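Long-range contacts in protein argonaute (Aquifex aeolicus, PDB 1YVU), which cleaves target RNA as a divalent-metal-dependent endonuclease, using short single-stranded DNA guides to select the complementary strand: residues I501-R505 and S682-K687; Y531-S535 and P695-E699. All blocks are in the same frame, centred on the assembly; numbering follows the deposited sequence.

Contact 1: I501-R505 and S682-K687; sequences IDISR and SDKITK. With CA (calcium ion), chain B.
The metal site of the RNase H-like PIWI domain forms where D502, on the strand 497-505, meets D683 in the first turn of the helix 682-690. D683 OD2, 2.5 Å from the calcium ion, and D502 OD2, 2.9 Å from it, are the ligands; D502 OD1 lies equally near the ion at 2.9 Å. Both ligand oxygens reach the metal from the same side, their carboxylate planes turned steeply against each other (67°). Aspartate suits both places because its short side chain brings oxygen to a cation without straying far from the backbone. D502 has CG anti to its backbone N (chi1 -171°), which carries the carboxylate across toward the helix. S504 and T686 stand next to the ligands. S504 OG donates to D502 OD1 over 2.8 Å, arriving on the syn side but 25° out of the carboxylate plane. T686 OG1 lies 3.1 Å from S504 OG, although its proton could also go to S682 O or D683 O. The extended chain of K687 brings NZ to 2.9 Å from D683 OD1, a salt bridge using the syn lone pair. S504 and K687 would be expected to steady the two carboxylates. D571 adjoins both aspartates; the three are probably catalytic, as in related enzymes. Calcium marks a cation position but does not support cleavage; magnesium is preferred for DNA-guided cutting, which probably needs two cations.

Contact 2: Y531-S535 and P695-E699; sequences YYLTS and PIKKE
L533 and K698 form the antiparallel hydrogen-bonded pair at the middle of this two-strand contact. L533 N reaches K698 O and K698 N reaches L533 O, each over 2.8 Å, and both bonds are nearly straight. A third bond, S535 N to I696 O at 2.9 Å, carries the pairing one step further, but here the donor stands 41° out of the carbonyl plane. On either side of the central pair lie the non-hydrogen-bonded pairs Y532 with E699 and T534 with K697, where CA-H groups of Y532 and T534 approach the carbonyls of K698 and I696.

Side chains fill in around this backbone. With CG anti to its N (chi1 -166°), Y532 swings its ring over to the partner strand, where E699 CB meets the ring edge in plane, 3.9 Å from CD1. Its hydroxyl end reaches the bent chain of K697, with OH 3.4 Å from CG; the ring thus lies along K697 to E699, passing K698 O on the way. Charged K697 and E699 suit these exposed positions. On the other face K698 CD lies 3.9 Å from Y531 OH, and K698 NZ is at a similar distance from that hydroxyl. I696 CD1 packs 3.8 Å from S535 CB and also touches L533.

E699 OE2 forms a salt bridge with R530, the residue before 531-535. Further out, leucine suits the buried position of L533 against F518 and against I685 and M689 of helix 682-690; the branched I696 also reaches M689. Y532 packs on D550 and L554 of helix 542-557. Backbone bonds of Y532 with T519 and T534 with A517 place strand 528-536 between 515-522 and 697-700, with a helix against each of its faces.

From the N terminus, the chain passes strand 497-505 at 501-505, turns through the strand 515-522 and reaches 531-535 before leaving on a long excursion. It returns at 682-687, where contact 1 closes a loop over 176 intervening residues; a few residues later 695-699 closes contact 2 back onto 531-535. Because the segments alternate, the two loops cross rather than nest. The result ties the C-terminal end of the PIWI domain to its early strands twice, first by a helix and then by a strand. The contacts also touch directly: I685 CG2 lies 4.1 Å from L533 CD2, linking helix 682-690 to strand 528-536.

Contact 1: I501-R505 and S682-K687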
ATOM      1  N   ILE A 501     -12.389  -4.811  -5.088  1.00 13.31           N
ATOM      2  CA  ILE A 501     -12.685  -4.720  -3.657  1.00 19.03           C
ATOM      3  C   ILE A 501     -11.483  -4.379  -2.754  1.00 16.36           C
ATOM      4  O   ILE A 501     -10.332  -4.576  -3.151  1.00 19.71           O
ATOM      5  CB  ILE A 501     -13.281  -6.099  -3.079  1.00 27.51           C
ATOM      6  CG1 ILE A 501     -14.255  -6.768  -4.065  1.00 30.90           C
ATOM      7  CG2 ILE A 501     -14.021  -5.873  -1.718  1.00 26.73           C
ATOM      8  CD1 ILE A 501     -15.099  -7.922  -3.513  1.00 26.86           C
ATOM      9  N   ASP A 502     -11.783  -3.704  -1.636  1.00 15.51           N
ATOM     10  CA  ASP A 502     -10.848  -3.456  -0.537  1.00 14.30           C
ATOM     11  C   ASP A 502     -11.794  -3.560   0.629  1.00 19.60           C
ATOM     12  O   ASP A 502     -12.979  -3.195   0.548  1.00 22.58           O
ATOM     13  CB  ASP A 502     -10.139  -2.093  -0.441  1.00 17.21           C
ATOM     14  CG  ASP A 502      -8.996  -2.083   0.682  1.00 19.79           C
ATOM     15  OD1 ASP A 502      -9.285  -2.099   1.899  1.00 13.57           O
ATOM     16  OD2 ASP A 502      -7.782  -2.098   0.367  1.00 16.07           O
ATOM     17  N   ILE A 503     -11.283  -4.205   1.667  1.00 21.32           N
ATOM     18  CA  ILE A 503     -11.979  -4.397   2.911  1.00 18.47           C
ATOM     19  C   ILE A 503     -10.924  -3.955   3.910  1.00 21.58           C
ATOM     20  O   ILE A 503      -9.765  -4.397   3.839  1.00 19.07           O
ATOM     21  CB  ILE A 503     -12.369  -5.878   3.121  1.00 12.28           C
ATOM     22  CG1 ILE A 503     -13.354  -6.329   2.022  1.00 16.86           C
ATOM     23  CG2 ILE A 503     -12.971  -6.053   4.513  1.00 13.99           C
ATOM     24  CD1 ILE A 503     -13.845  -7.791   2.066  1.00 10.42           C
ATOM     25  N   SER A 504     -11.290  -2.964   4.719  1.00 27.97           N
ATOM     26  CA  SER A 504     -10.409  -2.427   5.756  1.00 38.93           C
ATOM     27  C   SER A 504     -11.127  -2.533   7.084  1.00 37.30           C
ATOM     28  O   SER A 504     -12.266  -2.098   7.233  1.00 45.06           O
ATOM     29  CB  SER A 504      -9.975  -0.988   5.457  1.00 43.59           C
ATOM     30  OG  SER A 504      -9.011  -0.973   4.407  1.00 45.94           O
ATOM     31  N   ARG A 505     -10.435  -3.111   8.053  1.00 47.58           N
ATOM     32  CA  ARG A 505     -10.980  -3.349   9.386  1.00 51.30           C
ATOM     33  C   ARG A 505     -10.329  -2.566  10.524  1.00 46.24           C
ATOM     34  O   ARG A 505      -9.214  -2.059  10.389  1.00 44.93           O
ATOM     35  CB  ARG A 505     -10.852  -4.853   9.710  1.00 61.54           C
ATOM     36  CG  ARG A 505     -11.475  -5.817   8.686  1.00 61.35           C
ATOM     37  CD  ARG A 505     -10.581  -7.018   8.435  1.00 63.12           C
ATOM     38  NE  ARG A 505     -11.099  -7.882   7.376  1.00 73.21           N
ATOM     39  CZ  ARG A 505     -11.631  -9.086   7.576  1.00 73.91           C
ATOM     40  NH1 ARG A 505     -11.725  -9.595   8.810  1.00 71.23           N
ATOM     41  NH2 ARG A 505     -12.068  -9.784   6.531  1.00 75.51           N
ATOM     42  N   SER A 682      -9.843   2.881  -3.719  1.00 35.00           N
ATOM     43  CA  SER A 682     -10.558   1.927  -2.869  1.00 37.40           C
ATOM     44  C   SER A 682     -10.050   1.817  -1.433  1.00 39.71           C
ATOM     45  O   SER A 682     -10.871   1.782  -0.502  1.00 39.75           O
ATOM     46  CB  SER A 682     -10.671   0.549  -3.514  1.00 32.32           C
ATOM     47  OG  SER A 682     -11.641   0.588  -4.537  1.00 30.87           O
ATOM     48  N   ASP A 683      -8.724   1.885  -1.245  1.00 39.51           N
ATOM     49  CA  ASP A 683      -8.162   1.791   0.100  1.00 37.04           C
ATOM     50  C   ASP A 683      -8.293   3.088   0.893  1.00 36.21           C
ATOM     51  O   ASP A 683      -8.340   3.049   2.122  1.00 34.38           O
ATOM     52  CB  ASP A 683      -6.709   1.329   0.068  1.00 37.95           C
ATOM     53  CG  ASP A 683      -6.247   0.719   1.395  1.00 33.96           C
ATOM     54  OD1 ASP A 683      -5.501   1.423   2.110  1.00 37.84           O
ATOM     55  OD2 ASP A 683      -6.616  -0.438   1.711  1.00 28.91           O
ATOM     56  N   LYS A 684      -8.355   4.223   0.197  1.00 34.04           N
ATOM     57  CA  LYS A 684      -8.505   5.515   0.876  1.00 33.79           C
ATOM     58  C   LYS A 684      -9.930   5.795   1.338  1.00 27.40           C
ATOM     59  O   LYS A 684     -10.111   6.349   2.414  1.00 25.65           O
ATOM     60  CB  LYS A 684      -7.930   6.671   0.044  1.00 40.77           C
ATOM     61  CG  LYS A 684      -6.390   6.578  -0.050  1.00 55.00           C
ATOM     62  CD  LYS A 684      -5.682   7.741  -0.768  1.00 58.19           C
ATOM     63  CE  LYS A 684      -4.167   7.432  -0.915  1.00 60.11           C
ATOM     64  NZ  LYS A 684      -3.352   8.632  -1.294  1.00 63.70           N
ATOM     65  N   ILE A 685     -10.918   5.305   0.581  1.00 27.19           N
ATOM     66  CA  ILE A 685     -12.357   5.458   0.881  1.00 24.14           C
ATOM     67  C   ILE A 685     -12.824   4.571   2.078  1.00 26.13           C
ATOM     68  O   ILE A 685     -13.566   5.036   2.936  1.00 28.63           O
ATOM     69  CB  ILE A 685     -13.231   5.200  -0.415  1.00 17.51           C
ATOM     70  CG1 ILE A 685     -12.914   6.235  -1.485  1.00 11.11           C
ATOM     71  CG2 ILE A 685     -14.722   5.298  -0.130  1.00 14.15           C
ATOM     72  CD1 ILE A 685     -13.491   5.899  -2.823  1.00 26.45           C
ATOM     73  N   THR A 686     -12.345   3.328   2.154  1.00 29.28           N
ATOM     74  CA  THR A 686     -12.694   2.408   3.231  1.00 25.41           C
ATOM     75  C   THR A 686     -12.123   2.873   4.574  1.00 27.50           C
ATOM     76  O   THR A 686     -12.838   2.903   5.571  1.00 39.04           O
ATOM     77  CB  THR A 686     -12.177   0.993   2.947  1.00 19.65           C
ATOM     78  OG1 THR A 686     -10.753   1.016   2.835  1.00 16.50           O
ATOM     79  CG2 THR A 686     -12.772   0.441   1.696  1.00 16.30           C
ATOM     80  N   LYS A 687     -10.860   3.292   4.584  1.00 24.58           N
ATOM     81  CA  LYS A 687     -10.204   3.759   5.804  1.00 27.95           C
ATOM     82  C   LYS A 687     -10.796   5.058   6.324  1.00 29.03           C
ATOM     83  O   LYS A 687     -10.616   5.415   7.477  1.00 25.98           O
ATOM     84  CB  LYS A 687      -8.703   3.938   5.560  1.00 32.79           C
ATOM     85  CG  LYS A 687      -7.926   2.637   5.566  1.00 38.04           C
ATOM     86  CD  LYS A 687      -6.494   2.813   5.096  1.00 46.81           C
ATOM     87  CE  LYS A 687      -5.711   1.501   5.261  1.00 61.46           C
ATOM     88  NZ  LYS A 687      -4.280   1.551   4.773  1.00 64.07           N
TER
HETATM   89 CA    CA B 901      -6.610  -2.651   2.929  1.00 14.78          CA

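Contact 2: Y531-S535 and P695-E699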
ATOM      1  N   TYR A 531     -21.440   0.725  -7.540  1.00 21.92           N
ATOM      2  CA  TYR A 531     -20.485   0.591  -6.434  1.00 18.83           C
ATOM      3  C   TYR A 531     -21.303   0.206  -5.220  1.00 23.28           C
ATOM      4  O   TYR A 531     -22.517   0.444  -5.183  1.00 19.26           O
ATOM      5  CB  TYR A 531     -19.638   1.856  -6.129  1.00 19.68           C
ATOM      6  CG  TYR A 531     -20.337   3.146  -5.682  1.00 23.95           C
ATOM      7  CD1 TYR A 531     -20.887   3.303  -4.378  1.00 24.18           C
ATOM      8  CD2 TYR A 531     -20.408   4.245  -6.553  1.00 25.59           C
ATOM      9  CE1 TYR A 531     -21.501   4.535  -3.962  1.00 28.93           C
ATOM     10  CE2 TYR A 531     -21.010   5.476  -6.149  1.00 34.08           C
ATOM     11  CZ  TYR A 531     -21.552   5.617  -4.861  1.00 30.40           C
ATOM     12  OH  TYR A 531     -22.102   6.832  -4.510  1.00 26.09           O
ATOM     13  N   TYR A 532     -20.636  -0.328  -4.208  1.00 22.23           N
ATOM     14  CA  TYR A 532     -21.323  -0.693  -2.981  1.00 22.77           C
ATOM     15  C   TYR A 532     -20.394  -0.493  -1.796  1.00 15.83           C
ATOM     16  O   TYR A 532     -19.348  -1.141  -1.652  1.00 16.13           O
ATOM     17  CB  TYR A 532     -21.895  -2.114  -3.044  1.00 20.44           C
ATOM     18  CG  TYR A 532     -22.901  -2.447  -1.961  1.00 17.49           C
ATOM     19  CD1 TYR A 532     -24.136  -1.743  -1.839  1.00 16.97           C
ATOM     20  CD2 TYR A 532     -22.630  -3.480  -1.043  1.00 17.95           C
ATOM     21  CE1 TYR A 532     -25.078  -2.076  -0.805  1.00 13.86           C
ATOM     22  CE2 TYR A 532     -23.557  -3.816  -0.016  1.00 14.07           C
ATOM     23  CZ  TYR A 532     -24.767  -3.116   0.102  1.00 14.51           C
ATOM     24  OH  TYR A 532     -25.608  -3.454   1.149  1.00 14.57           O
ATOM     25  N   LEU A 533     -20.802   0.445  -0.962  1.00 16.66           N
ATOM     26  CA  LEU A 533     -20.053   0.808   0.212  1.00 21.52           C
ATOM     27  C   LEU A 533     -20.882   0.482   1.446  1.00 21.87           C
ATOM     28  O   LEU A 533     -21.961   1.037   1.614  1.00 24.07           O
ATOM     29  CB  LEU A 533     -19.742   2.292   0.109  1.00 18.47           C
ATOM     30  CG  LEU A 533     -18.903   3.039   1.134  1.00 20.97           C
ATOM     31  CD1 LEU A 533     -17.602   2.323   1.417  1.00 26.66           C
ATOM     32  CD2 LEU A 533     -18.631   4.445   0.601  1.00 30.22           C
ATOM     33  N   THR A 534     -20.404  -0.455   2.270  1.00 22.67           N
ATOM     34  CA  THR A 534     -21.119  -0.848   3.476  1.00 23.51           C
ATOM     35  C   THR A 534     -20.161  -0.977   4.624  1.00 29.02           C
ATOM     36  O   THR A 534     -19.035  -1.454   4.453  1.00 27.85           O
ATOM     37  CB  THR A 534     -21.732  -2.259   3.370  1.00 21.20           C
ATOM     38  OG1 THR A 534     -22.188  -2.490   2.047  1.00 21.83           O
ATOM     39  CG2 THR A 534     -22.917  -2.448   4.323  1.00 26.26           C
ATOM     40  N   SER A 535     -20.653  -0.588   5.802  1.00 35.07           N
ATOM     41  CA  SER A 535     -19.920  -0.735   7.053  1.00 37.26           C
ATOM     42  C   SER A 535     -20.546  -2.007   7.616  1.00 36.97           C
ATOM     43  O   SER A 535     -21.747  -2.232   7.463  1.00 40.22           O
ATOM     44  CB  SER A 535     -20.188   0.435   7.991  1.00 37.01           C
ATOM     45  OG  SER A 535     -19.140   0.614   8.937  1.00 38.76           O
ATOM     46  N   PRO A 695     -22.805   3.990  10.527  1.00 50.73           N
ATOM     47  CA  PRO A 695     -22.515   2.971   9.523  1.00 52.71           C
ATOM     48  C   PRO A 695     -23.156   3.350   8.208  1.00 52.32           C
ATOM     49  O   PRO A 695     -24.140   4.088   8.180  1.00 56.12           O
ATOM     50  CB  PRO A 695     -23.208   1.735  10.093  1.00 55.48           C
ATOM     51  CG  PRO A 695     -23.325   2.018  11.519  1.00 54.59           C
ATOM     52  CD  PRO A 695     -23.725   3.448  11.521  1.00 54.36           C
ATOM     53  N   ILE A 696     -22.570   2.863   7.120  1.00 52.93           N
ATOM     54  CA  ILE A 696     -23.094   3.116   5.784  1.00 48.39           C
ATOM     55  C   ILE A 696     -23.563   1.822   5.176  1.00 45.53           C
ATOM     56  O   ILE A 696     -23.211   0.722   5.614  1.00 41.91           O
ATOM     57  CB  ILE A 696     -22.061   3.735   4.767  1.00 47.59           C
ATOM     58  CG1 ILE A 696     -20.721   4.091   5.422  1.00 47.11           C
ATOM     59  CG2 ILE A 696     -22.675   4.930   4.082  1.00 47.97           C
ATOM     60  CD1 ILE A 696     -19.701   3.027   5.311  1.00 40.19           C
ATOM     61  N   LYS A 697     -24.386   2.006   4.159  1.00 45.30           N
ATOM     62  CA  LYS A 697     -24.964   0.973   3.327  1.00 37.16           C
ATOM     63  C   LYS A 697     -25.410   1.875   2.178  1.00 32.84           C
ATOM     64  O   LYS A 697     -26.437   2.549   2.294  1.00 30.32           O
ATOM     65  CB  LYS A 697     -26.161   0.276   3.996  1.00 42.55           C
ATOM     66  CG  LYS A 697     -26.699  -0.914   3.187  1.00 44.74           C
ATOM     67  CD  LYS A 697     -28.219  -1.066   3.346  1.00 56.85           C
ATOM     68  CE  LYS A 697     -28.854  -1.954   2.269  1.00 58.50           C
ATOM     69  NZ  LYS A 697     -28.946  -1.319   0.916  1.00 60.20           N
ATOM     70  N   LYS A 698     -24.532   2.026   1.181  1.00 28.92           N
ATOM     71  CA  LYS A 698     -24.815   2.836   0.003  1.00 31.11           C
ATOM     72  C   LYS A 698     -24.391   2.153  -1.274  1.00 30.51           C
ATOM     73  O   LYS A 698     -23.378   1.465  -1.347  1.00 30.63           O
ATOM     74  CB  LYS A 698     -24.162   4.222   0.053  1.00 36.33           C
ATOM     75  CG  LYS A 698     -24.957   5.280  -0.734  1.00 42.94           C
ATOM     76  CD  LYS A 698     -24.102   6.472  -1.163  1.00 53.51           C
ATOM     77  CE  LYS A 698     -24.959   7.719  -1.483  1.00 60.12           C
ATOM     78  NZ  LYS A 698     -24.164   8.997  -1.645  1.00 59.15           N
ATOM     79  N   GLU A 699     -25.157   2.458  -2.303  1.00 26.38           N
ATOM     80  CA  GLU A 699     -24.974   1.945  -3.631  1.00 27.21           C
ATOM     81  C   GLU A 699     -25.093   3.159  -4.562  1.00 23.67           C
ATOM     82  O   GLU A 699     -25.856   4.087  -4.298  1.00 23.35           O
ATOM     83  CB  GLU A 699     -26.101   0.938  -3.902  1.00 28.94           C
ATOM     84  CG  GLU A 699     -25.928   0.093  -5.146  1.00 31.29           C
ATOM     85  CD  GLU A 699     -27.206  -0.572  -5.582  1.00 34.26           C
ATOM     86  OE1 GLU A 699     -27.813  -1.313  -4.785  1.00 21.81           O
ATOM     87  OE2 GLU A 699     -27.590  -0.359  -6.745  1.00 41.62           O
TER